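Local coordinates for protein toxin-antitoxin system antitoxin MntA family (Shewanella oneidensis MR-1, PDB 6M6U) that neutralises its cognate toxin HepT as the antitoxin of a type VII toxin-antitoxin system, adding AMP units from ATP to a toxin tyrosine in a magnesium-dependent reaction, at residues E6-K11 / A63-S68; R14-K19 / W56-K61; F26-Y29 / T33-R36; V81-V86 / E101-K106. The protein carries 2 engineered substitutions. All coordinates share one frame; numbering follows the deposited sequence.

Contact 1 of 4, residues E6-K11 / A63-S68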
# COMPACT_ATOMS: atom_id res chain seq x y z
N GLU E 6 -5.62 16.55 -24.74
CA GLU E 6 -6.17 15.40 -25.44
C GLU E 6 -5.40 15.10 -26.71
O GLU E 6 -5.35 13.93 -27.14
CB GLU E 6 -7.65 15.65 -25.76
CG GLU E 6 -8.48 15.98 -24.53
CD GLU E 6 -9.96 16.09 -24.82
OE1 GLU E 6 -10.35 16.20 -26.00
OE2 GLU E 6 -10.75 16.07 -23.85
N ASN E 7 -4.79 16.11 -27.34
CA ASN E 7 -4.03 15.86 -28.55
C ASN E 7 -2.78 15.04 -28.26
O ASN E 7 -2.37 14.21 -29.09
CB ASN E 7 -3.66 17.17 -29.24
CG ASN E 7 -4.86 17.86 -29.85
OD1 ASN E 7 -5.74 17.21 -30.41
ND2 ASN E 7 -4.90 19.18 -29.76
N LYS E 8 -2.16 15.26 -27.10
CA LYS E 8 -1.01 14.46 -26.71
C LYS E 8 -1.41 13.01 -26.47
O LYS E 8 -0.69 12.09 -26.85
CB LYS E 8 -0.36 15.06 -25.47
CG LYS E 8 1.09 14.66 -25.25
CD LYS E 8 1.61 15.20 -23.91
CE LYS E 8 1.53 16.72 -23.85
NZ LYS E 8 2.22 17.26 -22.63
N ILE E 9 -2.57 12.80 -25.83
CA ILE E 9 -3.09 11.45 -25.62
C ILE E 9 -3.30 10.75 -26.95
O ILE E 9 -2.91 9.60 -27.14
CB ILE E 9 -4.39 11.50 -24.80
CG1 ILE E 9 -4.10 11.87 -23.35
CG2 ILE E 9 -5.15 10.17 -24.92
CD1 ILE E 9 -5.33 11.99 -22.48
N ILE E 10 -3.93 11.45 -27.90
CA ILE E 10 -4.26 10.84 -29.18
C ILE E 10 -2.99 10.46 -29.93
O ILE E 10 -2.86 9.33 -30.44
CB ILE E 10 -5.14 11.79 -30.01
CG1 ILE E 10 -6.50 11.95 -29.33
CG2 ILE E 10 -5.29 11.28 -31.45
CD1 ILE E 10 -7.32 13.12 -29.84
N LYS E 11 -2.02 11.37 -30.00
CA LYS E 11 -0.80 11.10 -30.75
C LYS E 11 -0.04 9.92 -30.16
O LYS E 11 0.38 9.01 -30.89
CB LYS E 11 0.09 12.34 -30.81
CG LYS E 11 1.44 12.05 -31.45
CD LYS E 11 2.25 13.31 -31.71
CE LYS E 11 3.58 12.94 -32.35
NZ LYS E 11 3.39 11.98 -33.48
N ALA E 63 1.60 8.31 -18.70
CA ALA E 63 1.68 8.90 -17.36
C ALA E 63 2.83 9.89 -17.27
O ALA E 63 2.68 10.98 -16.70
CB ALA E 63 1.81 7.80 -16.31
N SER E 64 3.98 9.54 -17.84
CA SER E 64 5.13 10.44 -17.82
C SER E 64 4.90 11.66 -18.71
O SER E 64 5.32 12.77 -18.38
CB SER E 64 6.38 9.69 -18.24
OG SER E 64 7.49 10.56 -18.36
N ALA E 65 4.25 11.47 -19.86
CA ALA E 65 4.00 12.60 -20.75
C ALA E 65 2.98 13.56 -20.16
O ALA E 65 3.09 14.78 -20.35
CB ALA E 65 3.54 12.10 -22.11
N LEU E 66 1.99 13.04 -19.44
CA LEU E 66 0.91 13.83 -18.86
C LEU E 66 1.18 14.26 -17.43
O LEU E 66 0.38 15.02 -16.87
CB LEU E 66 -0.40 13.03 -18.88
CG LEU E 66 -0.94 12.69 -20.27
CD1 LEU E 66 -2.03 11.63 -20.16
CD2 LEU E 66 -1.47 13.95 -20.92
N ASP E 67 2.27 13.79 -16.82
CA ASP E 67 2.61 14.09 -15.43
C ASP E 67 1.45 13.76 -14.49
O ASP E 67 1.08 14.54 -13.61
CB ASP E 67 3.02 15.56 -15.28
CG ASP E 67 3.65 15.84 -13.93
OD1 ASP E 67 4.40 14.97 -13.43
OD2 ASP E 67 3.39 16.93 -13.37
N SER E 68 0.88 12.57 -14.68
CA SER E 68 -0.25 12.13 -13.87
C SER E 68 -0.40 10.62 -14.03
O SER E 68 0.01 10.05 -15.04
CB SER E 68 -1.54 12.85 -14.26
OG SER E 68 -2.66 12.31 -13.57

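Contact 2 of 4, residues R14-K19 / W56-K61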
# COMPACT_ATOMS: atom_id res chain seq x y z
N ARG E 14 -1.93 6.66 -30.95
CA ARG E 14 -1.84 6.38 -32.38
C ARG E 14 -0.45 5.91 -32.76
O ARG E 14 -0.29 4.94 -33.52
CB ARG E 14 -2.23 7.62 -33.18
CG ARG E 14 -3.70 7.93 -33.15
CD ARG E 14 -4.30 7.79 -34.53
NE ARG E 14 -4.06 8.98 -35.35
CZ ARG E 14 -4.03 8.98 -36.68
NH1 ARG E 14 -4.21 7.84 -37.35
NH2 ARG E 14 -3.81 10.10 -37.34
N ASP E 15 0.59 6.57 -32.23
CA ASP E 15 1.96 6.21 -32.55
C ASP E 15 2.36 4.86 -31.97
O ASP E 15 3.32 4.26 -32.47
CB ASP E 15 2.94 7.27 -32.03
CG ASP E 15 2.78 8.61 -32.72
OD1 ASP E 15 1.96 8.71 -33.66
OD2 ASP E 15 3.48 9.56 -32.32
N ASN E 16 1.66 4.37 -30.94
CA ASN E 16 2.10 3.17 -30.23
C ASN E 16 1.17 1.97 -30.36
O ASN E 16 1.58 0.86 -29.99
CB ASN E 16 2.30 3.49 -28.74
CG ASN E 16 3.60 4.23 -28.47
OD1 ASN E 16 4.64 3.62 -28.26
ND2 ASN E 16 3.54 5.55 -28.48
N ILE E 17 -0.04 2.13 -30.87
CA ILE E 17 -0.97 1.00 -30.95
C ILE E 17 -1.30 0.70 -32.40
O ILE E 17 -1.95 1.51 -33.07
CB ILE E 17 -2.25 1.27 -30.14
CG1 ILE E 17 -1.90 1.51 -28.67
CG2 ILE E 17 -3.19 0.09 -30.26
CD1 ILE E 17 -3.09 1.86 -27.81
N PRO E 18 -0.90 -0.46 -32.92
CA PRO E 18 -1.25 -0.80 -34.30
C PRO E 18 -2.74 -1.01 -34.47
O PRO E 18 -3.41 -1.57 -33.59
CB PRO E 18 -0.48 -2.10 -34.55
CG PRO E 18 -0.29 -2.69 -33.19
CD PRO E 18 -0.10 -1.51 -32.27
N LYS E 19 -3.27 -0.54 -35.60
CA LYS E 19 -4.66 -0.76 -35.98
C LYS E 19 -5.62 -0.25 -34.91
O LYS E 19 -6.65 -0.87 -34.62
CB LYS E 19 -4.92 -2.23 -36.29
CG LYS E 19 -4.07 -2.78 -37.42
CD LYS E 19 -4.09 -4.29 -37.40
CE LYS E 19 -3.52 -4.81 -36.09
NZ LYS E 19 -3.93 -6.22 -35.84
N TRP E 56 0.48 -1.90 -20.09
CA TRP E 56 0.89 -1.24 -18.85
C TRP E 56 2.07 -0.31 -19.09
O TRP E 56 2.12 0.79 -18.53
CB TRP E 56 1.25 -2.27 -17.78
CG TRP E 56 1.61 -1.66 -16.45
CD1 TRP E 56 0.75 -1.23 -15.48
CD2 TRP E 56 2.94 -1.40 -15.95
NE1 TRP E 56 1.45 -0.72 -14.41
CE2 TRP E 56 2.79 -0.82 -14.67
CE3 TRP E 56 4.22 -1.62 -16.45
CZ2 TRP E 56 3.89 -0.45 -13.89
CZ3 TRP E 56 5.32 -1.24 -15.67
CH2 TRP E 56 5.14 -0.67 -14.41
N GLU E 57 3.03 -0.74 -19.92
CA GLU E 57 4.16 0.12 -20.26
C GLU E 57 3.69 1.37 -20.99
O GLU E 57 4.16 2.48 -20.71
CB GLU E 57 5.17 -0.65 -21.11
CG GLU E 57 5.83 -1.84 -20.41
CD GLU E 57 7.01 -1.45 -19.53
OE1 GLU E 57 7.40 -2.26 -18.66
OE2 GLU E 57 7.56 -0.33 -19.70
N LEU E 58 2.76 1.21 -21.94
CA LEU E 58 2.26 2.38 -22.65
C LEU E 58 1.57 3.35 -21.70
O LEU E 58 1.73 4.57 -21.81
CB LEU E 58 1.31 1.93 -23.76
CG LEU E 58 0.66 3.05 -24.58
CD1 LEU E 58 1.73 4.01 -25.09
CD2 LEU E 58 -0.12 2.46 -25.74
N ALA E 59 0.81 2.82 -20.73
CA ALA E 59 0.16 3.67 -19.75
C ALA E 59 1.18 4.51 -18.99
O ALA E 59 1.00 5.73 -18.83
CB ALA E 59 -0.66 2.82 -18.78
N GLN E 60 2.27 3.89 -18.53
CA GLN E 60 3.29 4.64 -17.81
C GLN E 60 3.98 5.65 -18.72
O GLN E 60 4.40 6.71 -18.26
CB GLN E 60 4.31 3.71 -17.17
CG GLN E 60 3.72 2.53 -16.40
CD GLN E 60 2.46 2.89 -15.62
OE1 GLN E 60 2.41 3.90 -14.92
NE2 GLN E 60 1.43 2.05 -15.74
N LYS E 61 4.09 5.35 -20.02
CA LYS E 61 4.65 6.34 -20.93
C LYS E 61 3.70 7.53 -21.09
O LYS E 61 4.14 8.68 -21.11
CB LYS E 61 4.96 5.73 -22.29
CG LYS E 61 5.87 6.62 -23.13
CD LYS E 61 6.04 6.13 -24.56
CE LYS E 61 6.10 4.62 -24.64
NZ LYS E 61 7.42 4.09 -24.19

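Contact 3 of 4, residues F26-Y29 / T33-R36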
# COMPACT_ATOMS: atom_id res chain seq x y z
N PHE E 26 -12.55 8.41 -20.01
CA PHE E 26 -13.69 8.11 -19.16
C PHE E 26 -13.31 8.38 -17.71
O PHE E 26 -12.22 8.89 -17.41
CB PHE E 26 -14.21 6.67 -19.39
CG PHE E 26 -13.29 5.59 -18.88
CD1 PHE E 26 -13.60 4.88 -17.72
CD2 PHE E 26 -12.14 5.24 -19.58
CE1 PHE E 26 -12.77 3.87 -17.25
CE2 PHE E 26 -11.30 4.23 -19.12
CZ PHE E 26 -11.62 3.54 -17.95
N GLY E 27 -14.22 8.05 -16.80
CA GLY E 27 -13.94 8.29 -15.40
C GLY E 27 -13.97 9.76 -15.04
O GLY E 27 -14.67 10.58 -15.66
N SER E 28 -13.17 10.11 -14.04
CA SER E 28 -13.25 11.43 -13.45
C SER E 28 -12.83 12.53 -14.42
O SER E 28 -13.43 13.60 -14.43
CB SER E 28 -12.42 11.47 -12.17
OG SER E 28 -11.03 11.33 -12.44
N TYR E 29 -11.81 12.28 -15.25
CA TYR E 29 -11.27 13.37 -16.07
C TYR E 29 -12.24 13.80 -17.17
O TYR E 29 -12.21 14.96 -17.59
CB TYR E 29 -9.92 12.97 -16.65
CG TYR E 29 -8.77 13.42 -15.78
CD1 TYR E 29 -8.63 12.94 -14.48
CD2 TYR E 29 -7.83 14.33 -16.24
CE1 TYR E 29 -7.58 13.35 -13.67
CE2 TYR E 29 -6.77 14.74 -15.43
CZ TYR E 29 -6.65 14.25 -14.15
OH TYR E 29 -5.61 14.66 -13.34
N THR E 33 -12.70 17.74 -14.46
CA THR E 33 -11.51 16.97 -14.11
C THR E 33 -11.19 17.11 -12.63
O THR E 33 -11.17 18.22 -12.10
CB THR E 33 -10.31 17.41 -14.96
OG1 THR E 33 -10.42 16.83 -16.27
CG2 THR E 33 -9.02 16.97 -14.30
N GLN E 34 -10.92 15.97 -11.97
CA GLN E 34 -11.05 15.85 -10.51
C GLN E 34 -9.80 16.15 -9.73
O GLN E 34 -9.78 15.88 -8.52
CB GLN E 34 -11.55 14.46 -10.14
CG GLN E 34 -12.95 14.30 -10.58
CD GLN E 34 -13.64 15.60 -10.68
OE1 GLN E 34 -13.83 16.09 -11.78
NE2 GLN E 34 -14.02 16.22 -9.56
N HIS E 35 -8.80 16.78 -10.32
CA HIS E 35 -7.62 17.15 -9.55
C HIS E 35 -7.12 15.91 -8.81
O HIS E 35 -6.97 14.85 -9.45
CB HIS E 35 -8.00 18.33 -8.66
CG HIS E 35 -6.82 19.05 -8.10
ND1 HIS E 35 -6.20 18.66 -6.93
CD2 HIS E 35 -6.13 20.12 -8.55
CE1 HIS E 35 -5.19 19.47 -6.68
NE2 HIS E 35 -5.12 20.36 -7.65
N ARG E 36 -6.81 16.05 -7.53
CA ARG E 36 -6.32 14.96 -6.69
C ARG E 36 -5.29 14.06 -7.34
O ARG E 36 -4.78 14.34 -8.41
CB ARG E 36 -7.49 14.09 -6.24
CG ARG E 36 -8.76 14.27 -7.02
CD ARG E 36 -9.95 14.14 -6.09
NE ARG E 36 -10.28 12.75 -5.85
CZ ARG E 36 -11.09 12.04 -6.63
NH1 ARG E 36 -11.62 12.59 -7.71
NH2 ARG E 36 -11.36 10.78 -6.34

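Contact 4 of 4, residues V81-V86 / E101-K106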
# COMPACT_ATOMS: atom_id res chain seq x y z
N VAL E 81 -19.14 -4.79 -17.52
CA VAL E 81 -19.40 -3.63 -16.66
C VAL E 81 -18.55 -2.44 -17.09
O VAL E 81 -19.05 -1.33 -17.27
CB VAL E 81 -19.14 -4.00 -15.19
CG1 VAL E 81 -19.00 -2.74 -14.34
CG2 VAL E 81 -20.26 -4.89 -14.66
N LEU E 82 -17.24 -2.67 -17.25
CA LEU E 82 -16.35 -1.57 -17.60
C LEU E 82 -16.64 -1.03 -19.00
O LEU E 82 -16.63 0.19 -19.21
CB LEU E 82 -14.89 -2.01 -17.48
CG LEU E 82 -13.84 -0.91 -17.71
CD1 LEU E 82 -14.17 0.35 -16.92
CD2 LEU E 82 -12.47 -1.43 -17.32
N CYS E 83 -16.89 -1.91 -19.96
CA CYS E 83 -17.26 -1.44 -21.29
C CYS E 83 -18.52 -0.58 -21.25
O CYS E 83 -18.62 0.42 -21.96
CB CYS E 83 -17.44 -2.61 -22.25
SG CYS E 83 -15.89 -3.38 -22.77
N GLN E 84 -19.49 -0.95 -20.40
CA GLN E 84 -20.70 -0.15 -20.28
C GLN E 84 -20.39 1.23 -19.72
O GLN E 84 -20.96 2.23 -20.18
CB GLN E 84 -21.71 -0.88 -19.39
CG GLN E 84 -22.95 -0.07 -19.02
CD GLN E 84 -24.03 -0.08 -20.09
OE1 GLN E 84 -23.84 -0.60 -21.19
NE2 GLN E 84 -25.19 0.49 -19.76
N GLN E 85 -19.50 1.31 -18.73
CA GLN E 85 -19.15 2.62 -18.17
C GLN E 85 -18.51 3.51 -19.23
O GLN E 85 -18.87 4.69 -19.36
CB GLN E 85 -18.21 2.45 -16.97
CG GLN E 85 -17.85 3.80 -16.33
CD GLN E 85 -16.76 3.69 -15.26
OE1 GLN E 85 -16.40 2.61 -14.81
NE2 GLN E 85 -16.23 4.84 -14.86
N VAL E 86 -17.56 2.97 -19.99
CA VAL E 86 -16.96 3.72 -21.09
C VAL E 86 -18.03 4.20 -22.06
O VAL E 86 -18.04 5.36 -22.47
CB VAL E 86 -15.90 2.86 -21.82
CG1 VAL E 86 -15.42 3.55 -23.08
CG2 VAL E 86 -14.74 2.56 -20.88
N GLU E 101 -20.36 3.31 -32.67
CA GLU E 101 -21.72 2.82 -32.54
C GLU E 101 -21.77 1.30 -32.54
O GLU E 101 -22.57 0.71 -31.80
CB GLU E 101 -22.58 3.41 -33.66
CG GLU E 101 -22.69 4.93 -33.54
CD GLU E 101 -23.28 5.60 -34.78
OE1 GLU E 101 -23.61 6.80 -34.69
OE2 GLU E 101 -23.41 4.93 -35.83
N LEU E 102 -20.93 0.65 -33.35
CA LEU E 102 -20.81 -0.81 -33.28
C LEU E 102 -20.46 -1.25 -31.87
O LEU E 102 -21.12 -2.12 -31.29
CB LEU E 102 -19.74 -1.30 -34.26
CG LEU E 102 -20.00 -1.13 -35.76
CD1 LEU E 102 -18.75 -1.49 -36.55
CD2 LEU E 102 -21.17 -1.98 -36.20
N PHE E 103 -19.44 -0.62 -31.28
CA PHE E 103 -19.00 -0.98 -29.94
C PHE E 103 -20.10 -0.72 -28.91
O PHE E 103 -20.34 -1.56 -28.03
CB PHE E 103 -17.73 -0.21 -29.58
CG PHE E 103 -17.32 -0.34 -28.15
CD1 PHE E 103 -16.88 -1.55 -27.66
CD2 PHE E 103 -17.37 0.76 -27.30
CE1 PHE E 103 -16.49 -1.68 -26.34
CE2 PHE E 103 -16.97 0.64 -25.98
CZ PHE E 103 -16.54 -0.58 -25.50
N ALA E 104 -20.78 0.42 -29.01
CA ALA E 104 -21.81 0.76 -28.04
C ALA E 104 -22.98 -0.23 -28.11
O ALA E 104 -23.45 -0.72 -27.08
CB ALA E 104 -22.30 2.19 -28.28
N VAL E 105 -23.45 -0.54 -29.32
CA VAL E 105 -24.57 -1.46 -29.48
C VAL E 105 -24.21 -2.84 -28.92
O VAL E 105 -25.01 -3.46 -28.21
CB VAL E 105 -24.99 -1.55 -30.96
CG1 VAL E 105 -25.63 -2.90 -31.27
CG2 VAL E 105 -25.94 -0.43 -31.29
N LYS E 106 -23.02 -3.33 -29.25
CA LYS E 106 -22.57 -4.61 -28.69
C LYS E 106 -22.48 -4.54 -27.17
O LYS E 106 -22.90 -5.47 -26.48
CB LYS E 106 -21.22 -5.00 -29.30
CG LYS E 106 -20.57 -6.21 -28.64
CD LYS E 106 -19.17 -6.45 -29.19
CE LYS E 106 -18.36 -7.36 -28.27
NZ LYS E 106 -18.03 -8.67 -28.89

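Contact 1 of 4, residues E6-K11 / A63-S68
The CA atoms of K8 and A65 lie 8.0 Å apart, the nearest CA pair between 6-11 and 63-68. Their helices, 6-16 and 52-66, belong to the polymerase-beta-type nucleotidyltransferase fold, where they pack side by side against the sheet. I9 and L66 make the apolar part of the contact, their side chains crossing at about a right angle. L66 turns its CD1 methyl to the CG1 methylene of I9, at 3.8 Å. The terminal CD1 of I9 lies close to the same methyl. Beyond this pair, I9 and L66 touch I42 and I40 of strand 40-46, so the two side chains join the helices to the sheet. K8 covers the outer side. Its CG stands anti to the backbone N (chi1 -159°), which sends the chain toward A65. The CD methylene passes the CB of A65 at 4.1 Å. A bend at chi3 then brings the ammonium group round to the backbone. D67, with positive phi, leaves the helical path, and S68 N bonds back to A63 O at 3.1 Å. Close by, K8 NZ makes a weak hydrogen bond to A65 O at 3.5 Å.

Contact 2 of 4, residues R14-K19 / W56-K61
L58 meets N16 and I17 with its two methyl branches, and this apolar packing is most of the contact. A chi1 of 179° swings the L58 branch away from its own backbone N, toward the end of helix 6-16. The CD2 methyl touches I17 CG1 at 3.6 Å, and the CD1 end of I17 lies almost as near. The two side chains cross at about a right angle. The other methyl, L58 CD1, rests on N16 CB at 3.7 Å. Here the asparagine offers the aliphatic root of its side chain. In the nucleotidyltransferase fold these helices lie beside each other on the sheet: I17 touches V44 and A46 of strand 40-46, and L58 touches L72 of strand 70-74. Helix 52-66 is also one of the two helices important for interaction with HepT, and E57 OE1 is hydrogen-bonded to H114 NE2 of a HepT chain. Polar groups add little across the contact. N16 ND2 is hydrogen-bonded to L12 O, within its own helix. N16 OD1 approaches the CE methylene of K61 at 4.0 Å, where the lysine chain is bent at chi3 and chi4. Within helix 52-66, W56 O accepts from both Q60 N and Q60 NE2, from opposite faces.

Contact 3 of 4, residues F26-Y29 / T33-R36
The backbone folds back sharply between Y29 and T33, whose CA atoms are only 4.1 Å apart, and opens to 5.7 Å between the CA atoms of S28 and Q34. Residues 27-29 and 33-36 belong to the GSX(10)DXD motif of the nucleotidyltransferase fold, in the loop between strands 20-26 and 40-46. G27 and S28 are its Gly-Ser pair, and G27 has positive phi, a backbone shape that favours glycine. The motif ends in E39 and E41, two engineered residues at the magnesium-binding positions. The side chain of S28 is about 5 Å from that of E41, so the turn borders the metal site. T33 meets Y29 with both branches of its side chain. Its hydroxyl OG1 donates to Y29 O at 2.9 Å, in the carbonyl plane and on a lone pair (C=O...OG1 angle 118°). This bond closes the turn. With chi1 at -78°, the methyl CG2 points opposite the backbone N of T33 and lies over one face of the Y29 ring. It makes a CH-pi contact there. CG2 is 3.5 Å from the ring centroid and 16° off the normal. I40, S38 and S68 also touch the Y29 side chain. At S28 the packing is aliphatic and tight. A HepT chain packs on this side too, with its R59 against S28 and its I65 against Q34. Within the turn itself, S28 CB touches Q34 CG at 3.3 Å.

Contact 4 of 4, residues V81-V86 / E101-K106
F103 directs the far end of its ring from helix 97-125 at C83 and V86 of helix 80-89. Helix 80-89 belongs to the nucleotidyltransferase fold, and the long C-terminal helix 97-125 packs against it. The long helix is one of the two important for interaction with HepT. The contact is buried and has no hydrogen bond across it. A chi1 of 171° extends the F103 ring off its helix, so that CZ leads toward the facing one. C83 meets this leading end. Its sulfur lies at the ring edge, 81° off the ring normal and 5.1 Å from the centroid, a cysteine sulfur-aromatic contact. SG is nearly equidistant from two ring carbons, 4.0 Å from both F103 CZ and F103 CE1. V86 is one helical turn further along helix 80-89 and adds a looser touch on the other flank of CZ. There V86 CG1 comes to 4.4 Å from F103 CE2, at a slant to the ring. Neighbours of the same chain complete the core. Y24 of strand 20-26 touches both F103 and V86, which ties the helix pair to the sheet, and L75 packs on C83, V86 and F103 alike. On the toxin side, E101 OE2 is hydrogen-bonded to N2 ND2 of a HepT chain. Between the two segments the closest carbons are C83 CB and F103 CZ, 3.9 Å apart.

Contacts 1 and 2 join the same two helices, 6-16 and 52-66, at points whose centres are 11 Å apart. Contact 4 lies on the opposite side of the chain's centre, about 24 Å from contact 1 and 21 Å from contact 2, centre to centre. Contact 3 touches contact 1 and contact 4, but not contact 2 (nearest atoms about 11 Å apart). S68 OG of contact 1 lies 3.8 Å from Y29 OH. F26 packs on contact 4, with F26 CE1 3.8 Å from L82 CD1. Contact 3 is also nearest the magnesium-binding positions. The side chains of I9 and V86 are about 9 Å and 8 Å from that of engineered E41.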